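Local atomic coordinates of maltose-binding protein MalE1 (Thermotoga maritima, PDB entry 6DTU), a protein that binds maltotetraose in this structure and probably serves as the solute-binding component of a maltose transport system. Residues L17-L20 with G21-K25; Y36-F39 with Q40-K43; A134-I137 with D138-G142; L196-L199 with V200-I204. All blocks are in the same frame, centred on the assembly; numbering follows the deposited sequence.

Contact 1 (L17-L20 with G21-K25)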
loop_
_atom_site.group_PDB
_atom_site.type_symbol
_atom_site.label_atom_id
_atom_site.label_comp_id
_atom_site.label_asym_id
_atom_site.label_seq_id
_atom_site.Cartn_x
_atom_site.Cartn_y
_atom_site.Cartn_z
ATOM N N LEU A 17 8.657 1.132 -16.463
ATOM C CA LEU A 17 7.912 2.131 -17.234
ATOM C C LEU A 17 8.811 2.931 -18.171
ATOM O O LEU A 17 8.366 3.343 -19.254
ATOM C CB LEU A 17 7.140 3.059 -16.298
ATOM C CG LEU A 17 5.970 2.430 -15.531
ATOM C CD1 LEU A 17 5.317 3.442 -14.592
ATOM C CD2 LEU A 17 4.950 1.883 -16.477
ATOM N N GLN A 18 10.063 3.162 -17.784
ATOM C CA GLN A 18 11.009 3.815 -18.683
ATOM C C GLN A 18 11.202 2.983 -19.936
ATOM O O GLN A 18 11.192 3.506 -21.051
ATOM C CB GLN A 18 12.364 3.970 -17.982
ATOM C CG GLN A 18 12.563 5.236 -17.140
ATOM C CD GLN A 18 13.940 5.291 -16.439
ATOM O OE1 GLN A 18 14.570 4.255 -16.186
ATOM N NE2 GLN A 18 14.408 6.507 -16.132
ATOM N N LYS A 19 11.377 1.679 -19.761
ATOM C CA LYS A 19 11.615 0.805 -20.896
ATOM C C LYS A 19 10.389 0.739 -21.798
ATOM O O LYS A 19 10.508 0.837 -23.028
ATOM C CB LYS A 19 12.000 -0.575 -20.374
ATOM C CG LYS A 19 12.318 -1.575 -21.458
ATOM C CD LYS A 19 13.604 -1.225 -22.184
ATOM C CE LYS A 19 13.957 -2.264 -23.263
ATOM N NZ LYS A 19 13.080 -2.202 -24.484
ATOM N N LEU A 20 9.198 0.584 -21.204
ATOM C CA LEU A 20 7.974 0.580 -22.004
ATOM C C LEU A 20 7.786 1.908 -22.720
ATOM O O LEU A 20 7.352 1.948 -23.878
ATOM C CB LEU A 20 6.759 0.310 -21.114
ATOM C CG LEU A 20 6.795 -1.051 -20.431
ATOM C CD1 LEU A 20 5.679 -1.224 -19.395
ATOM C CD2 LEU A 20 6.727 -2.128 -21.504
ATOM N N GLY A 21 8.128 3.008 -22.060
ATOM C CA GLY A 21 7.986 4.307 -22.702
ATOM C C GLY A 21 8.894 4.471 -23.899
ATOM O O GLY A 21 8.495 5.053 -24.912
ATOM N N GLU A 22 10.124 3.949 -23.802
ATOM C CA GLU A 22 11.029 3.945 -24.939
ATOM C C GLU A 22 10.450 3.130 -26.086
ATOM O O GLU A 22 10.579 3.508 -27.257
ATOM C CB GLU A 22 12.375 3.353 -24.521
ATOM C CG GLU A 22 13.249 4.283 -23.713
ATOM C CD GLU A 22 14.463 3.595 -23.100
ATOM O OE1 GLU A 22 15.165 4.268 -22.314
ATOM O OE2 GLU A 22 14.743 2.415 -23.414
ATOM N N GLU A 23 9.814 1.999 -25.769
ATOM C CA GLU A 23 9.223 1.172 -26.821
ATOM C C GLU A 23 8.059 1.886 -27.493
ATOM O O GLU A 23 7.941 1.881 -28.725
ATOM C CB GLU A 23 8.800 -0.184 -26.236
ATOM C CG GLU A 23 9.999 -0.970 -25.666
ATOM C CD GLU A 23 9.632 -2.221 -24.897
ATOM O OE1 GLU A 23 8.423 -2.522 -24.796
ATOM O OE2 GLU A 23 10.563 -2.875 -24.359
ATOM N N PHE A 24 7.218 2.556 -26.708
ATOM C CA PHE A 24 6.105 3.301 -27.278
ATOM C C PHE A 24 6.614 4.425 -28.166
ATOM O O PHE A 24 6.052 4.684 -29.232
ATOM C CB PHE A 24 5.257 3.852 -26.121
ATOM C CG PHE A 24 3.873 4.312 -26.516
ATOM C CD1 PHE A 24 2.838 3.377 -26.704
ATOM C CD2 PHE A 24 3.592 5.669 -26.677
ATOM C CE1 PHE A 24 1.550 3.791 -27.070
ATOM C CE2 PHE A 24 2.292 6.091 -27.033
ATOM C CZ PHE A 24 1.278 5.144 -27.218
ATOM N N LYS A 25 7.679 5.095 -27.743
ATOM C CA LYS A 25 8.266 6.180 -28.516
ATOM C C LYS A 25 8.835 5.665 -29.833
ATOM O O LYS A 25 8.622 6.275 -30.885
ATOM C CB LYS A 25 9.350 6.852 -27.674
ATOM C CG LYS A 25 10.113 7.949 -28.415
ATOM C CD LYS A 25 11.336 8.393 -27.634
ATOM C CE LYS A 25 12.060 9.489 -28.388
ATOM N NZ LYS A 25 13.205 10.022 -27.588
#
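E23 OE2 takes two salt bridges. K19 NZ reaches it in a short one of 2.6 Å, and R294 of helix 289-298 adds a second to the same oxygen. The lysine meets OE2 on the lone pair that faces away from the other carboxylate oxygen. Two bends give K19 this reach. Its chain turns at chi2 (69°) and again at chi4 (73°), which folds the ammonium back toward the next turn of the helix. On the way the lysine crosses its partner at a slant, with CG 3.6 Å from E23 OE2. The E23 chain runs extended beyond CG, and its CG rests 3.2 Å from the K19 carbonyl O. E22 is a more distant neighbour of opposite charge, its OE2 5.0 Å from K19 NZ. The other carboxylate oxygen of the pair, E23 OE1, sits 3.7 Å from L20 CD2. L20 itself packs on helices 275-286 and 289-298. Beneath the side chains the backbone repeats regular i to i+4 bonds, such as F24 N to L20 O at 2.9 Å. The arrangement is an i to i+4 lysine-glutamate bridge on helix 14-28, the crossover helix of a beta-alpha-beta unit between parallel strands 4-9 and 31-36.

Contact 2 (Y36-F39 with Q40-K43). With GLC (alpha-D-glucopyranose), chain C; GLC (alpha-D-glucopyranose), chain B; GLC (alpha-D-glucopyranose), chain D; GLC (alpha-D-glucopyranose), chain E.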
loop_
_atom_site.group_PDB
_atom_site.type_symbol
_atom_site.label_atom_id
_atom_site.label_comp_id
_atom_site.label_asym_id
_atom_site.label_seq_id
_atom_site.Cartn_x
_atom_site.Cartn_y
_atom_site.Cartn_z
ATOM N N TYR A 36 10.308 9.951 -11.286
ATOM C CA TYR A 36 10.203 9.473 -9.913
ATOM C C TYR A 36 9.624 10.553 -9.018
ATOM O O TYR A 36 10.050 11.710 -9.065
ATOM C CB TYR A 36 11.588 9.086 -9.371
ATOM C CG TYR A 36 11.643 9.130 -7.840
ATOM C CD1 TYR A 36 10.937 8.202 -7.063
ATOM C CD2 TYR A 36 12.334 10.136 -7.174
ATOM C CE1 TYR A 36 10.956 8.245 -5.680
ATOM C CE2 TYR A 36 12.354 10.181 -5.787
ATOM C CZ TYR A 36 11.660 9.239 -5.047
ATOM O OH TYR A 36 11.678 9.293 -3.660
ATOM N N VAL A 37 8.640 10.173 -8.209
ATOM C CA VAL A 37 8.122 11.015 -7.133
ATOM C C VAL A 37 7.960 10.116 -5.915
ATOM O O VAL A 37 7.448 8.998 -6.026
ATOM C CB VAL A 37 6.777 11.684 -7.504
ATOM C CG1 VAL A 37 6.278 12.550 -6.378
ATOM C CG2 VAL A 37 6.891 12.497 -8.805
ATOM N N ASN A 38 8.412 10.581 -4.754
ATOM C CA ASN A 38 8.192 9.818 -3.531
ATOM C C ASN A 38 6.714 9.481 -3.381
ATOM O O ASN A 38 5.849 10.337 -3.581
ATOM C CB ASN A 38 8.641 10.689 -2.358
ATOM C CG ASN A 38 8.490 10.004 -1.011
ATOM O OD1 ASN A 38 8.803 8.826 -0.842
ATOM N ND2 ASN A 38 7.955 10.751 -0.040
ATOM N N PHE A 39 6.424 8.219 -3.048
ATOM C CA PHE A 39 5.047 7.741 -3.104
ATOM C C PHE A 39 4.098 8.617 -2.288
ATOM O O PHE A 39 3.029 9.005 -2.769
ATOM C CB PHE A 39 4.945 6.286 -2.657
ATOM C CG PHE A 39 3.525 5.796 -2.627
ATOM C CD1 PHE A 39 2.915 5.357 -3.789
ATOM C CD2 PHE A 39 2.776 5.866 -1.463
ATOM C CE1 PHE A 39 1.604 4.930 -3.794
ATOM C CE2 PHE A 39 1.464 5.459 -1.467
ATOM C CZ PHE A 39 0.874 4.987 -2.622
ATOM N N GLN A 40 4.460 8.910 -1.033
ATOM C CA GLN A 40 3.615 9.720 -0.156
ATOM C C GLN A 40 3.480 11.153 -0.631
ATOM O O GLN A 40 2.689 11.902 -0.049
ATOM C CB GLN A 40 4.213 9.827 1.248
ATOM C CG GLN A 40 4.338 8.549 2.054
ATOM C CD GLN A 40 3.101 8.150 2.819
ATOM O OE1 GLN A 40 2.481 7.133 2.513
ATOM N NE2 GLN A 40 2.755 8.924 3.850
ATOM N N ASP A 41 4.245 11.555 -1.641
ATOM C CA ASP A 41 4.161 12.901 -2.181
ATOM C C ASP A 41 3.427 12.973 -3.509
ATOM O O ASP A 41 3.122 14.074 -3.970
ATOM C CB ASP A 41 5.569 13.513 -2.309
ATOM C CG ASP A 41 6.182 13.822 -0.957
ATOM O OD1 ASP A 41 5.413 14.115 -0.023
ATOM O OD2 ASP A 41 7.413 13.733 -0.823
ATOM N N ILE A 42 3.093 11.835 -4.124
ATOM C CA ILE A 42 2.470 11.887 -5.443
ATOM C C ILE A 42 1.133 12.610 -5.392
ATOM O O ILE A 42 0.859 13.499 -6.213
ATOM C CB ILE A 42 2.321 10.473 -6.037
ATOM C CG1 ILE A 42 3.692 9.884 -6.363
ATOM C CG2 ILE A 42 1.415 10.493 -7.270
ATOM C CD1 ILE A 42 3.618 8.421 -6.840
ATOM N N LYS A 43 0.256 12.200 -4.474
ATOM C CA LYS A 43 -1.090 12.775 -4.465
ATOM C C LYS A 43 -1.075 14.242 -4.068
ATOM O O LYS A 43 -1.808 15.058 -4.648
ATOM C CB LYS A 43 -2.047 11.993 -3.563
ATOM C CG LYS A 43 -3.421 12.647 -3.547
ATOM C CD LYS A 43 -4.530 11.677 -3.177
ATOM C CE LYS A 43 -4.438 11.234 -1.727
ATOM N NZ LYS A 43 -4.694 12.340 -0.760
HETATM C C1 GLC C . -1.264 4.275 1.984
HETATM C C2 GLC C . -2.165 5.076 1.130
HETATM C C3 GLC C . -1.666 6.477 0.957
HETATM C C4 GLC C . -1.531 7.180 2.250
HETATM C C5 GLC C . -0.580 6.404 3.195
HETATM C C6 GLC C . -0.549 6.953 4.487
HETATM O O2 GLC C . -2.242 4.447 -0.181
HETATM O O3 GLC C . -2.589 7.219 0.097
HETATM O O4 GLC C . -0.958 8.491 1.984
HETATM O O5 GLC C . -1.100 4.935 3.296
HETATM O O6 GLC C . 0.378 6.218 5.256
HETATM C C1 GLC B . -1.886 9.550 2.100
HETATM C C2 GLC B . -1.593 10.542 1.045
HETATM C C3 GLC B . -0.313 11.237 1.311
HETATM C C4 GLC B . -0.291 11.897 2.654
HETATM C C5 GLC B . -0.466 10.853 3.780
HETATM C C6 GLC B . -0.517 11.418 5.099
HETATM O O2 GLC B . -1.514 9.829 -0.266
HETATM O O3 GLC B . -0.140 12.242 0.261
HETATM O O4 GLC B . 0.962 12.578 2.824
HETATM O O5 GLC B . -1.800 10.143 3.457
HETATM O O6 GLC B . -1.601 12.314 5.177
HETATM C C1 GLC D . 6.892 2.337 -2.768
HETATM C C2 GLC D . 5.719 1.596 -3.273
HETATM C C3 GLC D . 4.473 2.012 -2.606
HETATM C C4 GLC D . 4.572 1.852 -1.129
HETATM C C5 GLC D . 5.733 2.721 -0.575
HETATM C C6 GLC D . 6.027 2.484 0.773
HETATM O O1 GLC D . 6.785 3.684 -3.103
HETATM O O2 GLC D . 5.644 1.847 -4.713
HETATM O O3 GLC D . 3.399 1.164 -3.155
HETATM O O4 GLC D . 3.331 2.278 -0.505
HETATM O O5 GLC D . 6.984 2.236 -1.324
HETATM O O6 GLC D . 7.005 3.437 1.202
HETATM C C1 GLC E . 2.797 1.280 0.314
HETATM C C2 GLC E . 1.388 1.035 -0.086
HETATM C C3 GLC E . 0.597 2.261 -0.016
HETATM C C4 GLC E . 0.627 2.857 1.376
HETATM C C5 GLC E . 2.086 3.098 1.867
HETATM C C6 GLC E . 2.158 3.419 3.263
HETATM O O2 GLC E . 1.408 0.612 -1.481
HETATM O O3 GLC E . -0.822 1.977 -0.304
HETATM O O4 GLC E . -0.019 4.178 1.367
HETATM O O5 GLC E . 2.818 1.774 1.693
HETATM O O6 GLC E . 3.454 3.921 3.544
HETATM O O HOH W 1 0.586 10.310 -2.332
#
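N38 has CG anti to its own N (chi1 -179°), while D41 turns CG beside its N, and the two side chains meet at the start of helix 39-49. N38 ND2 donates to D41 OD2 at 3.1 Å in a nearly straight bond of 172°. The acceptor lies in the amide plane, but the donor comes from above the carboxylate plane, and the two planes stand 73° apart. The N38 backbone O in turn accepts D41 N at 2.8 Å. The two residues are thus joined by a backbone and a side-chain bond. Nearby, V37 CG1 packs on I42 CG1 at 3.7 Å.

The F39 ring points into the sugar. Chain D glucose has O4 over one ring face, offset toward the rim. Chain C glucose brings O2 to the ring edge, and chain E glucose has O4 3.4 Å from F39 CE2. Q40 bends at chi2, and its OE1 comes 3.2 Å from C5 of chain C glucose. The Q40 backbone O accepts O3 of chain B glucose at 2.9 Å. One water donates to F39 O, accepts from K43 N and also meets O2 of chain B glucose. Outside the segments, W65 meets the F39 ring and D64 also bonds the sugar. The arrangement is that of a sugar-binding pocket: an aromatic ring beside the glucan, with polar groups bonding its hydroxyls.

Contact 3 (A134-I137 with D138-G142)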
loop_
_atom_site.group_PDB
_atom_site.type_symbol
_atom_site.label_atom_id
_atom_site.label_comp_id
_atom_site.label_asym_id
_atom_site.label_seq_id
_atom_site.Cartn_x
_atom_site.Cartn_y
_atom_site.Cartn_z
ATOM N N ALA A 134 12.057 -12.446 18.388
ATOM C CA ALA A 134 12.699 -11.147 18.216
ATOM C C ALA A 134 13.584 -10.804 19.405
ATOM O O ALA A 134 14.697 -10.294 19.233
ATOM C CB ALA A 134 11.641 -10.074 18.010
ATOM N N LYS A 135 13.093 -11.048 20.623
ATOM C CA LYS A 135 13.914 -10.810 21.807
ATOM C C LYS A 135 15.185 -11.645 21.759
ATOM O O LYS A 135 16.277 -11.151 22.067
ATOM C CB LYS A 135 13.133 -11.164 23.069
ATOM C CG LYS A 135 12.044 -10.201 23.451
ATOM C CD LYS A 135 11.297 -10.662 24.708
ATOM C CE LYS A 135 10.239 -9.654 25.132
ATOM N NZ LYS A 135 9.424 -10.178 26.269
ATOM N N GLN A 136 15.061 -12.918 21.375
ATOM C CA GLN A 136 16.233 -13.779 21.280
ATOM C C GLN A 136 17.247 -13.223 20.287
ATOM O O GLN A 136 18.446 -13.169 20.576
ATOM C CB GLN A 136 15.808 -15.201 20.924
ATOM C CG GLN A 136 16.984 -16.167 20.879
ATOM C CD GLN A 136 16.625 -17.559 20.397
ATOM O OE1 GLN A 136 15.452 -17.896 20.227
ATOM N NE2 GLN A 136 17.639 -18.401 20.252
ATOM N N ILE A 137 16.775 -12.775 19.122
ATOM C CA ILE A 137 17.661 -12.217 18.099
ATOM C C ILE A 137 18.332 -10.946 18.602
ATOM O O ILE A 137 19.536 -10.733 18.407
ATOM C CB ILE A 137 16.867 -11.960 16.804
ATOM C CG1 ILE A 137 16.329 -13.269 16.218
ATOM C CG2 ILE A 137 17.716 -11.192 15.791
ATOM C CD1 ILE A 137 17.389 -14.134 15.580
ATOM N N ASP A 138 17.560 -10.074 19.259
ATOM C CA ASP A 138 18.122 -8.819 19.752
ATOM C C ASP A 138 19.219 -9.077 20.775
ATOM O O ASP A 138 20.207 -8.335 20.839
ATOM C CB ASP A 138 17.029 -7.962 20.382
ATOM C CG ASP A 138 16.149 -7.264 19.355
ATOM O OD1 ASP A 138 16.586 -7.071 18.195
ATOM O OD2 ASP A 138 15.006 -6.916 19.724
ATOM N N GLU A 139 19.063 -10.134 21.576
ATOM C CA GLU A 139 20.054 -10.488 22.588
ATOM C C GLU A 139 21.262 -11.196 21.989
ATOM O O GLU A 139 22.407 -10.853 22.307
ATOM C CB GLU A 139 19.419 -11.375 23.663
ATOM C CG GLU A 139 20.448 -12.128 24.514
ATOM C CD GLU A 139 19.918 -12.577 25.856
ATOM O OE1 GLU A 139 20.746 -12.760 26.777
ATOM O OE2 GLU A 139 18.694 -12.808 25.975
ATOM N N GLU A 140 21.019 -12.188 21.126
ATOM C CA GLU A 140 22.102 -13.012 20.594
ATOM C C GLU A 140 23.000 -12.239 19.635
ATOM O O GLU A 140 24.195 -12.540 19.532
ATOM C CB GLU A 140 21.536 -14.266 19.921
ATOM C CG GLU A 140 20.911 -15.259 20.898
ATOM C CD GLU A 140 20.337 -16.490 20.218
ATOM O OE1 GLU A 140 20.337 -16.546 18.968
ATOM O OE2 GLU A 140 19.882 -17.403 20.940
ATOM N N PHE A 141 22.459 -11.259 18.917
ATOM C CA PHE A 141 23.252 -10.471 17.982
ATOM C C PHE A 141 23.743 -9.149 18.549
ATOM O O PHE A 141 24.279 -8.330 17.795
ATOM C CB PHE A 141 22.569 -10.342 16.616
ATOM C CG PHE A 141 22.497 -11.642 15.877
ATOM C CD1 PHE A 141 23.567 -12.058 15.112
ATOM C CD2 PHE A 141 21.398 -12.468 15.989
ATOM C CE1 PHE A 141 23.533 -13.264 14.436
ATOM C CE2 PHE A 141 21.353 -13.682 15.322
ATOM C CZ PHE A 141 22.416 -14.077 14.542
ATOM N N GLY A 142 23.599 -8.939 19.856
ATOM C CA GLY A 142 24.205 -7.788 20.499
ATOM C C GLY A 142 23.830 -6.444 19.927
ATOM O O GLY A 142 24.602 -5.490 20.066
#
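Q136 crosses to E140 on the next turn of the helix. E140 is deposited in two conformers, and the geometry of this pair holds for the one described. From CB the Q136 chain leads to CG, which is placed anti to the backbone N (chi1 -177°) and lies 3.2 Å from E140 OE2. CD follows at 3.3 Å from the same oxygen. At the tip, NE2 donates to E140 OE2 at 2.5 Å, a length so short that it is doubtful. In this conformer the oxygen lies in the amide plane of Q136, yet the amide arrives from above the carboxylate plane, and the two flat groups are 86° apart. The aliphatic part of E140 is close too, its CG 3.2 Å from Q136 O.

On another side of the helix I137 and F141 lie alongside each other and point the same way. I137 CG2 touches F141 CD2 at 3.9 Å in the conformer described, one of two for I137. I137 O sits at the ring edge, in plane, 3.5 Å from F141 CD2. The same carbonyl accepts F141 N, an i to i+4 bond at the point where the chain leaves helical angles. D138 CB packs on A134 O, while its OD1 is held by G147 N.

The segments span the C-terminal end of helix 127-140 and the residues just after it. I137 packs on Y119 and V145, F141 meets Y119 edge-to-face, and D138 ties the helix to strand 146-149.

Contact 4 (L196-L199 with V200-I204); sequences LKRL and VDEGI
Helix 187-201 ends here in a Schellman motif: G203 takes positive phi (83°), its N bonds to V200 O, and I204 N turns back to L199 O in a weak bond of 2.9 Å. Just before it, E202 N still bonds to R198 O at 2.8 Å. The main side-chain pair lies over this last turn. R198 runs extended from CG to NE, and NE donates to E202 OE2 at 2.8 Å in a salt bridge. The oxygen is in the guanidinium plane, but NE approaches from above the carboxylate plane, and the planes are 53° apart. R198 CG is also close to OE2, at 3.2 Å. Further out, R198 NH2 bridges to D128, so NE and NH2 each have an acidic partner. K197 lies against D201: its CG is 3.6 Å from OD2, while NZ stays 4.6 Å from OD1, beyond a salt bridge, and makes a weak hydrogen bond to V351 O. Past the glycine, I204 CB comes 3.4 Å from L199 O, and the two CB atoms are 4.4 Å apart. One side of the turn packs on several elements. R198, L199 and E202 rest on I131 of helix 127-140, L199 and I204 on F148 of strand 146-149, and L196 and V200 on V352 of helix 341-352.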
loop_
_atom_site.group_PDB
_atom_site.type_symbol
_atom_site.label_atom_id
_atom_site.label_comp_id
_atom_site.label_asym_id
_atom_site.label_seq_id
_atom_site.Cartn_x
_atom_site.Cartn_y
_atom_site.Cartn_z
ATOM N N LEU A 196 0.542 -2.709 19.821
ATOM C CA LEU A 196 1.675 -1.902 19.375
ATOM C C LEU A 196 2.452 -1.365 20.565
ATOM O O LEU A 196 3.688 -1.435 20.593
ATOM C CB LEU A 196 1.186 -0.743 18.498
ATOM C CG LEU A 196 2.210 0.359 18.190
ATOM C CD1 LEU A 196 3.369 -0.243 17.408
ATOM C CD2 LEU A 196 1.546 1.489 17.438
ATOM N N LYS A 197 1.744 -0.864 21.578
ATOM C CA LYS A 197 2.447 -0.316 22.733
ATOM C C LYS A 197 3.214 -1.399 23.483
ATOM O O LYS A 197 4.332 -1.157 23.954
ATOM C CB LYS A 197 1.486 0.434 23.659
ATOM C CG LYS A 197 2.226 1.149 24.778
ATOM C CD LYS A 197 1.369 2.131 25.544
ATOM C CE LYS A 197 2.265 2.989 26.421
ATOM N NZ LYS A 197 2.803 4.153 25.650
ATOM N N ARG A 198 2.656 -2.611 23.554
ATOM C CA ARG A 198 3.376 -3.728 24.155
ATOM C C ARG A 198 4.690 -3.992 23.426
ATOM O O ARG A 198 5.734 -4.176 24.055
ATOM C CB ARG A 198 2.492 -4.977 24.150
ATOM C CG ARG A 198 3.157 -6.191 24.798
ATOM C CD ARG A 198 2.363 -7.472 24.568
ATOM N NE ARG A 198 3.153 -8.661 24.878
ATOM C CZ ARG A 198 2.804 -9.894 24.518
ATOM N NH1 ARG A 198 1.692 -10.090 23.824
ATOM N NH2 ARG A 198 3.573 -10.933 24.830
ATOM N N LEU A 199 4.665 -3.974 22.091
ATOM C CA LEU A 199 5.887 -4.187 21.321
ATOM C C LEU A 199 6.947 -3.134 21.639
ATOM O O LEU A 199 8.142 -3.450 21.743
ATOM C CB LEU A 199 5.566 -4.167 19.827
ATOM C CG LEU A 199 4.589 -5.193 19.259
ATOM C CD1 LEU A 199 4.541 -5.041 17.747
ATOM C CD2 LEU A 199 4.984 -6.614 19.661
ATOM N N VAL A 200 6.530 -1.876 21.796
ATOM C CA VAL A 200 7.465 -0.817 22.155
ATOM C C VAL A 200 7.939 -0.998 23.590
ATOM O O VAL A 200 9.141 -0.909 23.879
ATOM C CB VAL A 200 6.799 0.557 21.950
ATOM C CG1 VAL A 200 7.726 1.675 22.408
ATOM C CG2 VAL A 200 6.418 0.739 20.482
ATOM N N ASP A 201 7.000 -1.264 24.507
ATOM C CA ASP A 201 7.338 -1.383 25.924
ATOM C C ASP A 201 8.269 -2.553 26.171
ATOM O O ASP A 201 9.142 -2.488 27.043
ATOM C CB ASP A 201 6.078 -1.577 26.769
ATOM C CG ASP A 201 5.249 -0.315 26.903
ATOM O OD1 ASP A 201 5.738 0.785 26.557
ATOM O OD2 ASP A 201 4.108 -0.429 27.402
ATOM N N GLU A 202 8.073 -3.647 25.453
ATOM C CA GLU A 202 8.953 -4.791 25.627
ATOM C C GLU A 202 10.244 -4.679 24.828
ATOM O O GLU A 202 11.041 -5.621 24.851
ATOM C CB GLU A 202 8.208 -6.092 25.328
ATOM C CG GLU A 202 7.060 -6.339 26.290
ATOM C CD GLU A 202 6.422 -7.701 26.130
ATOM O OE1 GLU A 202 7.064 -8.614 25.570
ATOM O OE2 GLU A 202 5.262 -7.851 26.568
ATOM N N GLY A 203 10.466 -3.564 24.124
ATOM C CA GLY A 203 11.721 -3.316 23.435
ATOM C C GLY A 203 11.863 -3.962 22.073
ATOM O O GLY A 203 12.962 -3.937 21.502
ATOM N N ILE A 204 10.787 -4.542 21.542
ATOM C CA ILE A 204 10.796 -5.174 20.221
ATOM C C ILE A 204 10.808 -4.118 19.125
ATOM O O ILE A 204 11.375 -4.321 18.043
ATOM C CB ILE A 204 9.547 -6.071 20.096
ATOM C CG1 ILE A 204 9.452 -7.026 21.282
ATOM C CG2 ILE A 204 9.524 -6.831 18.766
ATOM C CD1 ILE A 204 10.613 -7.955 21.360
#

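Overall arrangement
Contact 2 is the part of the set that touches sugar, with F39, Q40 and K43 in the glycan pocket. Contact 1 lies earlier in the chain, its centre about 21 Å from that of contact 2, and the side chain of L17 is about 10 Å from a bound glucose. Contacts 3 and 4 are neighbours, with centres about 15 Å apart. K135 NZ bridges to E202 OE1 at 2.9 Å, and K135 CG packs on I204 CD1 in the conformer described. This joins the last turns of helix 127-140 to the residues just after helix 187-201. Contacts 1 and 4 lie on opposite sides of the chain's centre, with centres about 46 Å apart. In contact 4 the side chain of L196 is about 13 Å from a bound glucose.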